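Local coordinates for calcium homeostasis modulator protein 5 (Homo sapiens, PDB 7D60), which assembles into undecameric, cone-shaped large-pore channels whose gating and ion conductance are likely regulated by membrane lipids, at residues Tyr20-Glu31 / Val109-Val117; Glu31-Pro42 / Val117-Cys127. One frame throughout, in Å; residues are numbered along the deposited sequence.

Interaction 1. Residues Tyr20-Glu31 / Val109-Val117; sequences YSFMALLTVGSE and VAPVMWLSV. With PA8 (1,2-dioctanoyl-sn-glycero-3-phosphate), chain L; PA8 (1,2-dioctanoyl-sn-glycero-3-phosphate), chain O.
V117, M113 and T27 carry this contact between the transmembrane helices S1 and S3. The short segments run in roughly the same direction, at 44° to each other, with axes 9.5 Å apart at the closest. V117 meets V28 at about a right angle, its CG1 lying 3.8 Å from V28 CG2. The same methyl also reaches the CB of E31. M113 lies across M23. M113 CG is anti to the M113 carbonyl carbon (chi1 -71°), and the chain bends at chi3. This brings CE against the backbone of the other helix, 3.6 Å from M23 C, while SD rests near A24 CB. T27 sends its two branches different ways. OG1 turns back to its own helix and bonds to M23 O at 2.7 Å, so the hydroxyl is satisfied without a partner on S3. CG2 faces S3, 3.4 Å from M113 O, and meets the W114 ring at its edge. W114 CZ3 packs against E31 CB at 3.8 Å. At the other end, M23 CE touches V109 CG1 at 3.7 Å. Y20 lies between two PA8 lipids; O8 of the one in chain O sits 3.8 Å above the ring plane, over its centre. The contact is mostly apolar. Helix 47-68 backs W114, whose NE1 bonds to L55 O, and helix 168-203 packs on V112, L115 and S116.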
loop_
_atom_site.group_PDB
_atom_site.type_symbol
_atom_site.label_atom_id
_atom_site.label_comp_id
_atom_site.label_asym_id
_atom_site.label_seq_id
_atom_site.Cartn_x
_atom_site.Cartn_y
_atom_site.Cartn_z
ATOM N N TYR A 20 24.656 3.581 29.490
ATOM C CA TYR A 20 24.154 4.178 30.718
ATOM C C TYR A 20 22.877 4.976 30.507
ATOM O O TYR A 20 22.167 5.242 31.481
ATOM C CB TYR A 20 25.219 5.075 31.347
ATOM C CG TYR A 20 26.224 4.329 32.185
ATOM C CD1 TYR A 20 25.823 3.333 33.058
ATOM C CD2 TYR A 20 27.576 4.624 32.105
ATOM C CE1 TYR A 20 26.742 2.648 33.826
ATOM C CE2 TYR A 20 28.503 3.946 32.864
ATOM C CZ TYR A 20 28.080 2.961 33.724
ATOM O OH TYR A 20 29.002 2.285 34.485
ATOM N N SER A 21 22.566 5.365 29.273
ATOM C CA SER A 21 21.305 6.034 28.983
ATOM C C SER A 21 20.184 5.055 28.699
ATOM O O SER A 21 19.011 5.397 28.877
ATOM C CB SER A 21 21.461 6.975 27.790
ATOM O OG SER A 21 22.149 8.153 28.157
ATOM N N PHE A 22 20.513 3.850 28.240
ATOM C CA PHE A 22 19.498 2.821 28.072
ATOM C C PHE A 22 19.152 2.161 29.397
ATOM O O PHE A 22 18.066 1.592 29.536
ATOM C CB PHE A 22 19.971 1.773 27.067
ATOM C CG PHE A 22 18.866 0.936 26.509
ATOM C CD1 PHE A 22 18.677 -0.364 26.946
ATOM C CD2 PHE A 22 18.008 1.451 25.551
ATOM C CE1 PHE A 22 17.654 -1.141 26.435
ATOM C CE2 PHE A 22 16.982 0.683 25.036
ATOM C CZ PHE A 22 16.805 -0.616 25.479
ATOM N N MET A 23 20.059 2.219 30.369
ATOM C CA MET A 23 19.744 1.724 31.702
ATOM C C MET A 23 18.796 2.662 32.431
ATOM O O MET A 23 17.968 2.209 33.226
ATOM C CB MET A 23 21.026 1.540 32.508
ATOM C CG MET A 23 20.917 0.509 33.603
ATOM S SD MET A 23 22.527 -0.115 34.099
ATOM C CE MET A 23 23.229 1.349 34.835
ATOM N N ALA A 24 18.902 3.968 32.177
ATOM C CA ALA A 24 18.008 4.921 32.819
ATOM C C ALA A 24 16.611 4.870 32.225
ATOM O O ALA A 24 15.630 5.113 32.933
ATOM C CB ALA A 24 18.578 6.332 32.707
ATOM N N LEU A 25 16.498 4.555 30.937
ATOM C CA LEU A 25 15.186 4.456 30.313
ATOM C C LEU A 25 14.468 3.177 30.719
ATOM O O LEU A 25 13.234 3.131 30.700
ATOM C CB LEU A 25 15.334 4.552 28.792
ATOM C CG LEU A 25 14.118 4.731 27.875
ATOM C CD1 LEU A 25 14.516 5.596 26.698
ATOM C CD2 LEU A 25 13.584 3.403 27.360
ATOM N N LEU A 26 15.212 2.136 31.087
ATOM C CA LEU A 26 14.580 0.911 31.558
ATOM C C LEU A 26 14.161 1.027 33.017
ATOM O O LEU A 26 13.181 0.405 33.433
ATOM C CB LEU A 26 15.522 -0.274 31.372
ATOM C CG LEU A 26 15.369 -1.042 30.060
ATOM C CD1 LEU A 26 16.545 -1.974 29.854
ATOM C CD2 LEU A 26 14.064 -1.813 30.049
ATOM N N THR A 27 14.896 1.814 33.804
ATOM C CA THR A 27 14.563 1.993 35.213
ATOM C C THR A 27 13.340 2.884 35.389
ATOM O O THR A 27 12.534 2.658 36.298
ATOM C CB THR A 27 15.770 2.570 35.950
ATOM O OG1 THR A 27 16.924 1.777 35.652
ATOM C CG2 THR A 27 15.562 2.547 37.438
ATOM N N VAL A 28 13.172 3.879 34.519
ATOM C CA VAL A 28 12.007 4.756 34.593
ATOM C C VAL A 28 10.749 4.001 34.182
ATOM O O VAL A 28 9.718 4.062 34.861
ATOM C CB VAL A 28 12.234 6.010 33.729
ATOM C CG1 VAL A 28 10.935 6.744 33.466
ATOM C CG2 VAL A 28 13.234 6.930 34.399
ATOM N N GLY A 29 10.827 3.245 33.086
ATOM C CA GLY A 29 9.676 2.501 32.606
ATOM C C GLY A 29 9.286 1.321 33.471
ATOM O O GLY A 29 8.158 0.836 33.362
ATOM N N SER A 30 10.190 0.846 34.320
ATOM C CA SER A 30 9.875 -0.242 35.235
ATOM C C SER A 30 9.292 0.255 36.546
ATOM O O SER A 30 8.560 -0.485 37.209
ATOM C CB SER A 30 11.126 -1.073 35.521
ATOM O OG SER A 30 10.866 -2.072 36.487
ATOM N N GLU A 31 9.606 1.488 36.937
ATOM C CA GLU A 31 9.018 2.058 38.139
ATOM C C GLU A 31 7.583 2.503 37.905
ATOM O O GLU A 31 6.763 2.440 38.826
ATOM C CB GLU A 31 9.862 3.231 38.629
ATOM C CG GLU A 31 9.637 3.591 40.079
ATOM C CD GLU A 31 8.569 4.652 40.254
ATOM O OE1 GLU A 31 8.274 5.368 39.275
ATOM O OE2 GLU A 31 8.017 4.765 41.367
ATOM N N VAL A 109 25.385 1.280 40.517
ATOM C CA VAL A 109 24.855 2.336 39.667
ATOM C C VAL A 109 23.368 2.149 39.412
ATOM O O VAL A 109 22.584 3.083 39.563
ATOM C CB VAL A 109 25.658 2.414 38.348
ATOM C CG1 VAL A 109 25.029 3.395 37.389
ATOM C CG2 VAL A 109 27.081 2.827 38.634
ATOM N N ALA A 110 22.959 0.945 39.048
ATOM C CA ALA A 110 21.543 0.625 38.882
ATOM C C ALA A 110 20.728 0.587 40.183
ATOM O O ALA A 110 19.526 0.861 40.118
ATOM C CB ALA A 110 21.391 -0.696 38.123
ATOM N N PRO A 111 21.277 0.232 41.362
ATOM C CA PRO A 111 20.520 0.514 42.598
ATOM C C PRO A 111 20.262 1.987 42.865
ATOM O O PRO A 111 19.164 2.336 43.307
ATOM C CB PRO A 111 21.404 -0.099 43.687
ATOM C CG PRO A 111 22.009 -1.218 43.051
ATOM C CD PRO A 111 22.272 -0.827 41.632
ATOM N N VAL A 112 21.239 2.862 42.626
ATOM C CA VAL A 112 21.054 4.284 42.900
ATOM C C VAL A 112 20.109 4.910 41.880
ATOM O O VAL A 112 19.305 5.784 42.221
ATOM C CB VAL A 112 22.431 4.977 42.953
ATOM C CG1 VAL A 112 22.314 6.482 43.022
ATOM C CG2 VAL A 112 23.196 4.490 44.155
ATOM N N MET A 113 20.131 4.435 40.637
ATOM C CA MET A 113 19.180 4.919 39.647
ATOM C C MET A 113 17.762 4.429 39.907
ATOM O O MET A 113 16.816 5.027 39.394
ATOM C CB MET A 113 19.615 4.503 38.245
ATOM C CG MET A 113 20.841 5.239 37.738
ATOM S SD MET A 113 21.007 5.258 35.944
ATOM C CE MET A 113 20.294 3.679 35.520
ATOM N N TRP A 114 17.590 3.356 40.679
ATOM C CA TRP A 114 16.247 2.944 41.068
ATOM C C TRP A 114 15.713 3.820 42.188
ATOM O O TRP A 114 14.556 4.241 42.152
ATOM C CB TRP A 114 16.238 1.475 41.492
ATOM C CG TRP A 114 15.012 1.091 42.260
ATOM C CD1 TRP A 114 14.892 0.965 43.610
ATOM C CD2 TRP A 114 13.727 0.797 41.718
ATOM N NE1 TRP A 114 13.616 0.617 43.941
ATOM C CE2 TRP A 114 12.879 0.505 42.795
ATOM C CE3 TRP A 114 13.212 0.750 40.423
ATOM C CZ2 TRP A 114 11.548 0.169 42.620
ATOM C CZ3 TRP A 114 11.893 0.417 40.251
ATOM C CH2 TRP A 114 11.074 0.129 41.342
ATOM N N LEU A 115 16.544 4.100 43.191
ATOM C CA LEU A 115 16.127 4.869 44.353
ATOM C C LEU A 115 15.816 6.319 44.026
ATOM O O LEU A 115 15.096 6.968 44.784
ATOM C CB LEU A 115 17.213 4.820 45.417
ATOM C CG LEU A 115 17.109 3.718 46.453
ATOM C CD1 LEU A 115 18.427 3.563 47.163
ATOM C CD2 LEU A 115 16.019 4.062 47.436
ATOM N N SER A 116 16.342 6.843 42.927
ATOM C CA SER A 116 16.096 8.220 42.539
ATOM C C SER A 116 14.805 8.380 41.757
ATOM O O SER A 116 14.073 9.344 41.974
ATOM C CB SER A 116 17.267 8.736 41.713
ATOM O OG SER A 116 18.448 8.753 42.483
ATOM N N VAL A 117 14.515 7.458 40.843
ATOM C CA VAL A 117 13.262 7.510 40.103
ATOM C C VAL A 117 12.091 7.146 41.007
ATOM O O VAL A 117 10.986 7.673 40.847
ATOM C CB VAL A 117 13.364 6.594 38.867
ATOM C CG1 VAL A 117 12.103 6.624 38.027
ATOM C CG2 VAL A 117 14.537 7.014 38.019
HETATM O O1 PA8 L . 36.115 6.426 29.232
HETATM O O2 PA8 L . 38.159 7.808 29.309
HETATM P P1 PA8 L . 36.708 7.728 29.719
HETATM O O3 PA8 L . 35.954 8.878 29.100
HETATM O O4 PA8 L . 36.592 7.825 31.362
HETATM C C1 PA8 L . 35.477 8.459 31.923
HETATM C C2 PA8 L . 34.264 7.541 31.788
HETATM C C3 PA8 L . 34.255 6.537 32.941
HETATM O O5 PA8 L . 33.512 7.069 34.000
HETATM C C4 PA8 L . 32.329 6.384 34.298
HETATM O O6 PA8 L . 32.058 5.384 33.725
HETATM C C5 PA8 L . 31.378 6.924 35.365
HETATM C C6 PA8 L . 29.960 6.386 35.198
HETATM C C7 PA8 L . 28.987 6.920 36.246
HETATM O O7 PA8 L . 33.088 8.300 31.813
HETATM C C12 PA8 L . 32.528 8.588 30.563
HETATM O O8 PA8 L . 33.136 8.391 29.569
HETATM C C13 PA8 L . 31.119 9.165 30.465
HETATM C C14 PA8 L . 30.120 8.502 31.408
HETATM C C15 PA8 L . 28.764 9.203 31.371
HETATM C C16 PA8 L . 27.801 8.644 32.410
HETATM C C17 PA8 L . 26.413 9.274 32.342
HETATM C C18 PA8 L . 25.781 9.154 30.959
HETATM C C19 PA8 L . 24.264 9.314 30.999
HETATM O O1 PA8 O . 33.515 1.716 31.695
HETATM O O2 PA8 O . 34.640 -0.090 30.444
HETATM P P1 PA8 O . 33.373 0.308 31.163
HETATM O O3 PA8 O . 33.123 -0.645 32.308
HETATM O O4 PA8 O . 32.104 0.244 30.115
HETATM C C1 PA8 O . 31.279 -0.883 30.153
HETATM C C2 PA8 O . 29.900 -0.485 29.636
HETATM C C3 PA8 O . 29.776 -0.922 28.176
HETATM O O5 PA8 O . 28.711 -1.821 28.037
HETATM C C4 PA8 O . 28.117 -1.813 26.769
HETATM O O6 PA8 O . 28.711 -1.390 25.835
HETATM C C5 PA8 O . 26.705 -2.364 26.583
HETATM C C6 PA8 O . 25.723 -1.296 26.104
HETATM C C7 PA8 O . 25.614 -1.224 24.584
HETATM O O7 PA8 O . 28.923 -1.103 30.426
HETATM C C12 PA8 O . 27.767 -0.348 30.654
HETATM O O8 PA8 O . 27.741 0.809 30.402
HETATM C C13 PA8 O . 26.533 -1.028 31.235
HETATM C C14 PA8 O . 25.324 -0.906 30.314
HETATM C C15 PA8 O . 24.322 -2.033 30.542
HETATM C C16 PA8 O . 23.034 -1.822 29.756
HETATM C C17 PA8 O . 22.044 -2.964 29.963
HETATM C C18 PA8 O . 20.714 -2.704 29.262
HETATM C C19 PA8 O . 19.775 -3.903 29.357
#

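Interaction 2. Residues Glu31-Pro42 / Val117-Cys127; sequences ERLFSVVAFKCP and VALLNGTFYEC. With PA8 (1,2-dioctanoyl-sn-glycero-3-phosphate), chain P; PA8 (1,2-dioctanoyl-sn-glycero-3-phosphate), chain B.
C41 and C127 form a disulfide, SG to SG 2.0 Å, with chi3 at 89°. It ties the chain just beyond S1 to helix 123-130. Next to it is an aromatic pair. The edge of F124 points at a face of F39 in a T-shaped stack, centroids 4.8 Å apart and planes at 62°. C127 CB sits at the edge of the F39 ring, 3.8 Å from CZ. The polar group centres on N121. Its ND2 makes a weak hydrogen bond of 3.0 Å to E31 OE2, which also lies 3.6 Å from F124 CE1. R32 starts away from S3, but bends at chi2 and chi3 bring NH1 within 2.8 Å of N121 OD1, at a poor angle for a bond. O7 of PA8 chain P lies over a face of the R32 guanidinium, 2.9 Å from NE. A leucine in place of R32 would probably leave this lipid ester oxygen without its cationic neighbour. R32 and N121 belong to an experimentally identified lipid-binding site. On the far flank K40 NZ bonds weakly to the phosphate of PA8 chain B, 3.4 Å from O1. Y50 and F54 of helix 47-68 pack against F39, and helix 168-203 lies along L120 and Y125.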
loop_
_atom_site.group_PDB
_atom_site.type_symbol
_atom_site.label_atom_id
_atom_site.label_comp_id
_atom_site.label_asym_id
_atom_site.label_seq_id
_atom_site.Cartn_x
_atom_site.Cartn_y
_atom_site.Cartn_z
ATOM N N GLU A 31 9.606 1.488 36.937
ATOM C CA GLU A 31 9.018 2.058 38.139
ATOM C C GLU A 31 7.583 2.503 37.905
ATOM O O GLU A 31 6.763 2.440 38.826
ATOM C CB GLU A 31 9.862 3.231 38.629
ATOM C CG GLU A 31 9.637 3.591 40.079
ATOM C CD GLU A 31 8.569 4.652 40.254
ATOM O OE1 GLU A 31 8.274 5.368 39.275
ATOM O OE2 GLU A 31 8.017 4.765 41.367
ATOM N N ARG A 32 7.259 2.951 36.692
ATOM C CA ARG A 32 5.887 3.324 36.383
ATOM C C ARG A 32 4.982 2.117 36.227
ATOM O O ARG A 32 3.761 2.261 36.303
ATOM C CB ARG A 32 5.840 4.166 35.112
ATOM C CG ARG A 32 6.694 5.403 35.182
ATOM C CD ARG A 32 6.229 6.299 36.298
ATOM N NE ARG A 32 4.815 6.625 36.160
ATOM C CZ ARG A 32 3.950 6.637 37.166
ATOM N NH1 ARG A 32 4.352 6.343 38.393
ATOM N NH2 ARG A 32 2.681 6.946 36.945
ATOM N N LEU A 33 5.547 0.936 35.998
ATOM C CA LEU A 33 4.740 -0.271 35.929
ATOM C C LEU A 33 4.447 -0.823 37.317
ATOM O O LEU A 33 3.422 -1.480 37.513
ATOM C CB LEU A 33 5.451 -1.310 35.058
ATOM C CG LEU A 33 4.735 -2.592 34.634
ATOM C CD1 LEU A 33 5.052 -2.898 33.189
ATOM C CD2 LEU A 33 5.159 -3.757 35.508
ATOM N N PHE A 34 5.318 -0.559 38.288
ATOM C CA PHE A 34 5.089 -1.045 39.642
ATOM C C PHE A 34 4.160 -0.135 40.425
ATOM O O PHE A 34 3.360 -0.622 41.228
ATOM C CB PHE A 34 6.415 -1.180 40.387
ATOM C CG PHE A 34 7.024 -2.540 40.288
ATOM C CD1 PHE A 34 6.517 -3.594 41.023
ATOM C CD2 PHE A 34 8.107 -2.767 39.457
ATOM C CE1 PHE A 34 7.076 -4.852 40.930
ATOM C CE2 PHE A 34 8.671 -4.019 39.360
ATOM C CZ PHE A 34 8.156 -5.063 40.097
ATOM N N SER A 35 4.244 1.173 40.210
ATOM C CA SER A 35 3.449 2.124 40.970
ATOM C C SER A 35 2.028 2.266 40.450
ATOM O O SER A 35 1.146 2.692 41.203
ATOM C CB SER A 35 4.124 3.494 40.963
ATOM O OG SER A 35 3.794 4.203 39.787
ATOM N N VAL A 36 1.784 1.926 39.191
ATOM C CA VAL A 36 0.452 2.039 38.614
ATOM C C VAL A 36 -0.324 0.737 38.755
ATOM O O VAL A 36 -1.484 0.730 39.171
ATOM C CB VAL A 36 0.568 2.484 37.138
ATOM C CG1 VAL A 36 -0.679 2.139 36.342
ATOM C CG2 VAL A 36 0.855 3.973 37.063
ATOM N N VAL A 37 0.317 -0.386 38.460
ATOM C CA VAL A 37 -0.394 -1.646 38.294
ATOM C C VAL A 37 -0.390 -2.470 39.577
ATOM O O VAL A 37 -1.389 -3.104 39.922
ATOM C CB VAL A 37 0.222 -2.420 37.110
ATOM C CG1 VAL A 37 -0.583 -3.641 36.793
ATOM C CG2 VAL A 37 0.309 -1.523 35.891
ATOM N N ALA A 38 0.710 -2.463 40.326
ATOM C CA ALA A 38 0.846 -3.354 41.473
ATOM C C ALA A 38 0.733 -2.654 42.818
ATOM O O ALA A 38 0.214 -3.241 43.767
ATOM C CB ALA A 38 2.183 -4.094 41.407
ATOM N N PHE A 39 1.213 -1.423 42.938
ATOM C CA PHE A 39 1.246 -0.748 44.228
ATOM C C PHE A 39 -0.128 -0.181 44.552
ATOM O O PHE A 39 -0.698 0.577 43.762
ATOM C CB PHE A 39 2.294 0.361 44.224
ATOM C CG PHE A 39 2.604 0.920 45.583
ATOM C CD1 PHE A 39 1.985 2.071 46.033
ATOM C CD2 PHE A 39 3.528 0.306 46.401
ATOM C CE1 PHE A 39 2.275 2.587 47.275
ATOM C CE2 PHE A 39 3.827 0.826 47.639
ATOM C CZ PHE A 39 3.196 1.962 48.077
ATOM N N LYS A 40 -0.660 -0.556 45.710
ATOM C CA LYS A 40 -1.825 0.102 46.284
ATOM C C LYS A 40 -1.694 0.052 47.796
ATOM O O LYS A 40 -1.716 -1.025 48.397
ATOM C CB LYS A 40 -3.136 -0.525 45.791
ATOM C CG LYS A 40 -3.181 -2.038 45.736
ATOM C CD LYS A 40 -4.464 -2.508 45.086
ATOM C CE LYS A 40 -4.447 -2.229 43.593
ATOM N NZ LYS A 40 -3.418 -3.040 42.884
ATOM N N CYS A 41 -1.528 1.208 48.390
ATOM C CA CYS A 41 -1.182 1.370 49.790
ATOM C C CYS A 41 -2.357 0.967 50.675
ATOM O O CYS A 41 -3.491 1.375 50.421
ATOM C CB CYS A 41 -0.789 2.827 50.058
ATOM S SG CYS A 41 -0.168 3.269 51.704
ATOM N N PRO A 42 -2.127 0.165 51.703
ATOM C CA PRO A 42 -3.160 -0.082 52.704
ATOM C C PRO A 42 -3.245 1.121 53.637
ATOM O O PRO A 42 -2.539 2.112 53.492
ATOM C CB PRO A 42 -2.653 -1.327 53.425
ATOM C CG PRO A 42 -1.195 -1.203 53.355
ATOM C CD PRO A 42 -0.868 -0.502 52.065
ATOM N N VAL A 117 14.515 7.458 40.843
ATOM C CA VAL A 117 13.262 7.510 40.103
ATOM C C VAL A 117 12.091 7.146 41.007
ATOM O O VAL A 117 10.986 7.673 40.847
ATOM C CB VAL A 117 13.364 6.594 38.867
ATOM C CG1 VAL A 117 12.103 6.624 38.027
ATOM C CG2 VAL A 117 14.537 7.014 38.019
ATOM N N ALA A 118 12.316 6.281 41.996
ATOM C CA ALA A 118 11.251 5.930 42.925
ATOM C C ALA A 118 10.956 7.057 43.904
ATOM O O ALA A 118 9.831 7.162 44.398
ATOM C CB ALA A 118 11.613 4.656 43.681
ATOM N N LEU A 119 11.938 7.903 44.200
ATOM C CA LEU A 119 11.715 9.041 45.078
ATOM C C LEU A 119 11.222 10.278 44.340
ATOM O O LEU A 119 10.627 11.155 44.969
ATOM C CB LEU A 119 12.993 9.386 45.838
ATOM C CG LEU A 119 13.313 8.572 47.084
ATOM C CD1 LEU A 119 14.691 8.918 47.577
ATOM C CD2 LEU A 119 12.303 8.808 48.169
ATOM N N LEU A 120 11.453 10.376 43.034
ATOM C CA LEU A 120 10.900 11.469 42.248
ATOM C C LEU A 120 9.453 11.227 41.850
ATOM O O LEU A 120 8.794 12.153 41.373
ATOM C CB LEU A 120 11.731 11.699 40.985
ATOM C CG LEU A 120 13.083 12.402 41.103
ATOM C CD1 LEU A 120 13.615 12.716 39.725
ATOM C CD2 LEU A 120 12.983 13.654 41.930
ATOM N N ASN A 121 8.957 10.009 42.014
ATOM C CA ASN A 121 7.557 9.655 41.823
ATOM C C ASN A 121 7.083 9.260 43.216
ATOM O O ASN A 121 7.166 8.093 43.606
ATOM C CB ASN A 121 7.416 8.528 40.798
ATOM C CG ASN A 121 6.030 7.924 40.766
ATOM O OD1 ASN A 121 5.141 8.420 40.080
ATOM N ND2 ASN A 121 5.841 6.840 41.503
ATOM N N GLY A 122 6.605 10.238 43.979
ATOM C CA GLY A 122 6.543 10.092 45.420
ATOM C C GLY A 122 5.429 9.256 46.014
ATOM O O GLY A 122 4.816 9.668 46.999
ATOM N N THR A 123 5.175 8.071 45.463
ATOM C CA THR A 123 4.128 7.216 46.001
ATOM C C THR A 123 4.635 6.243 47.053
ATOM O O THR A 123 3.884 5.904 47.972
ATOM C CB THR A 123 3.453 6.429 44.881
ATOM O OG1 THR A 123 4.399 5.539 44.285
ATOM C CG2 THR A 123 2.941 7.367 43.818
ATOM N N PHE A 124 5.885 5.790 46.957
ATOM C CA PHE A 124 6.396 4.850 47.947
ATOM C C PHE A 124 6.753 5.544 49.251
ATOM O O PHE A 124 6.654 4.935 50.317
ATOM C CB PHE A 124 7.628 4.105 47.423
ATOM C CG PHE A 124 7.403 3.342 46.146
ATOM C CD1 PHE A 124 8.441 3.166 45.256
ATOM C CD2 PHE A 124 6.179 2.789 45.842
ATOM C CE1 PHE A 124 8.258 2.470 44.083
ATOM C CE2 PHE A 124 5.992 2.097 44.665
ATOM C CZ PHE A 124 7.034 1.937 43.788
ATOM N N TYR A 125 7.173 6.805 49.188
ATOM C CA TYR A 125 7.512 7.546 50.397
ATOM C C TYR A 125 6.269 8.039 51.116
ATOM O O TYR A 125 6.278 8.154 52.343
ATOM C CB TYR A 125 8.427 8.719 50.041
ATOM C CG TYR A 125 8.849 9.625 51.183
ATOM C CD1 TYR A 125 9.987 9.353 51.921
ATOM C CD2 TYR A 125 8.130 10.779 51.495
ATOM C CE1 TYR A 125 10.380 10.178 52.949
ATOM C CE2 TYR A 125 8.515 11.604 52.516
ATOM C CZ TYR A 125 9.640 11.300 53.238
ATOM O OH TYR A 125 10.027 12.129 54.258
ATOM N N GLU A 126 5.211 8.349 50.369
ATOM C CA GLU A 126 3.974 8.828 50.969
ATOM C C GLU A 126 3.297 7.736 51.790
ATOM O O GLU A 126 2.754 8.007 52.867
ATOM C CB GLU A 126 3.060 9.351 49.863
ATOM C CG GLU A 126 1.599 9.484 50.210
ATOM C CD GLU A 126 0.763 9.869 49.009
ATOM O OE1 GLU A 126 1.325 10.451 48.059
ATOM O OE2 GLU A 126 -0.452 9.590 49.010
ATOM N N CYS A 127 3.355 6.490 51.314
ATOM C CA CYS A 127 2.828 5.362 52.074
ATOM C C CYS A 127 3.677 5.074 53.307
ATOM O O CYS A 127 3.141 4.755 54.369
ATOM C CB CYS A 127 2.742 4.133 51.168
ATOM S SG CYS A 127 1.793 2.715 51.784
HETATM O O1 PA8 P . 2.072 12.875 38.266
HETATM O O2 PA8 P . 3.792 12.201 39.906
HETATM P P1 PA8 P . 2.906 11.728 38.778
HETATM O O3 PA8 P . 1.989 10.640 39.282
HETATM O O4 PA8 P . 3.845 11.144 37.558
HETATM C C1 PA8 P . 5.199 10.916 37.826
HETATM C C2 PA8 P . 5.938 10.608 36.523
HETATM C C3 PA8 P . 7.418 10.407 36.848
HETATM O O5 PA8 P . 8.225 11.056 35.901
HETATM C C4 PA8 P . 9.598 10.809 36.059
HETATM O O6 PA8 P . 9.989 10.161 36.971
HETATM C C5 PA8 P . 10.615 11.368 35.068
HETATM C C6 PA8 P . 12.015 11.402 35.680
HETATM C C7 PA8 P . 13.126 11.318 34.639
HETATM O O7 PA8 P . 5.420 9.437 35.955
HETATM C C12 PA8 P . 4.641 9.588 34.797
HETATM O O8 PA8 P . 3.564 10.076 34.860
HETATM C C13 PA8 P . 5.163 9.088 33.450
HETATM C C14 PA8 P . 6.098 10.082 32.768
HETATM C C15 PA8 P . 7.519 9.540 32.634
HETATM C C16 PA8 P . 8.341 10.337 31.624
HETATM C C17 PA8 P . 8.163 9.843 30.191
HETATM C C18 PA8 P . 9.446 9.233 29.631
HETATM O O1 PA8 B . -3.954 -4.644 39.967
HETATM O O2 PA8 B . -2.906 -6.438 41.305
HETATM P P1 PA8 B . -3.587 -6.107 39.998
HETATM O O3 PA8 B . -4.842 -6.932 39.862
HETATM O O4 PA8 B . -2.562 -6.441 38.752
HETATM C C1 PA8 B . -1.416 -7.192 39.032
HETATM C C2 PA8 B . -0.489 -7.192 37.817
HETATM C C3 PA8 B . 0.769 -7.984 38.172
HETATM O O5 PA8 B . 1.917 -7.326 37.705
HETATM C C4 PA8 B . 3.103 -8.056 37.881
HETATM O O6 PA8 B . 3.086 -9.099 38.443
HETATM C C5 PA8 B . 4.436 -7.527 37.360
HETATM C C6 PA8 B . 5.609 -8.203 38.067
HETATM C C7 PA8 B . 6.878 -8.238 37.222
HETATM O O7 PA8 B . -1.135 -7.800 36.733
HETATM C C12 PA8 B . -1.549 -6.957 35.689
HETATM O O8 PA8 B . -2.450 -6.206 35.850
HETATM C C13 PA8 B . -0.864 -7.031 34.325
HETATM C C14 PA8 B . 0.427 -6.223 34.263
HETATM C C15 PA8 B . 1.654 -7.108 34.051
HETATM C C16 PA8 B . 2.869 -6.303 33.599
HETATM C C17 PA8 B . 2.920 -6.105 32.086
HETATM C C18 PA8 B . 4.101 -6.836 31.452
#

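Interactions 1 and 2 are successive parts of one S1-S3 interface, with centres about 14 Å apart. Both use helices 15-38 and 109-120, and they share E31 and V117. Along the chain both S1 segments come first and both S3 segments follow, so the two contacts advance together from the cytoplasmic toward the extracellular side. W114 CZ2 and F124 CE1 pack 4.3 Å apart and join them directly. The character changes along the way, from apolar helix packing to polar, aromatic and disulfide links. Lipids lie beside both contacts, consistent with the proposed regulation of the channel by membrane lipids.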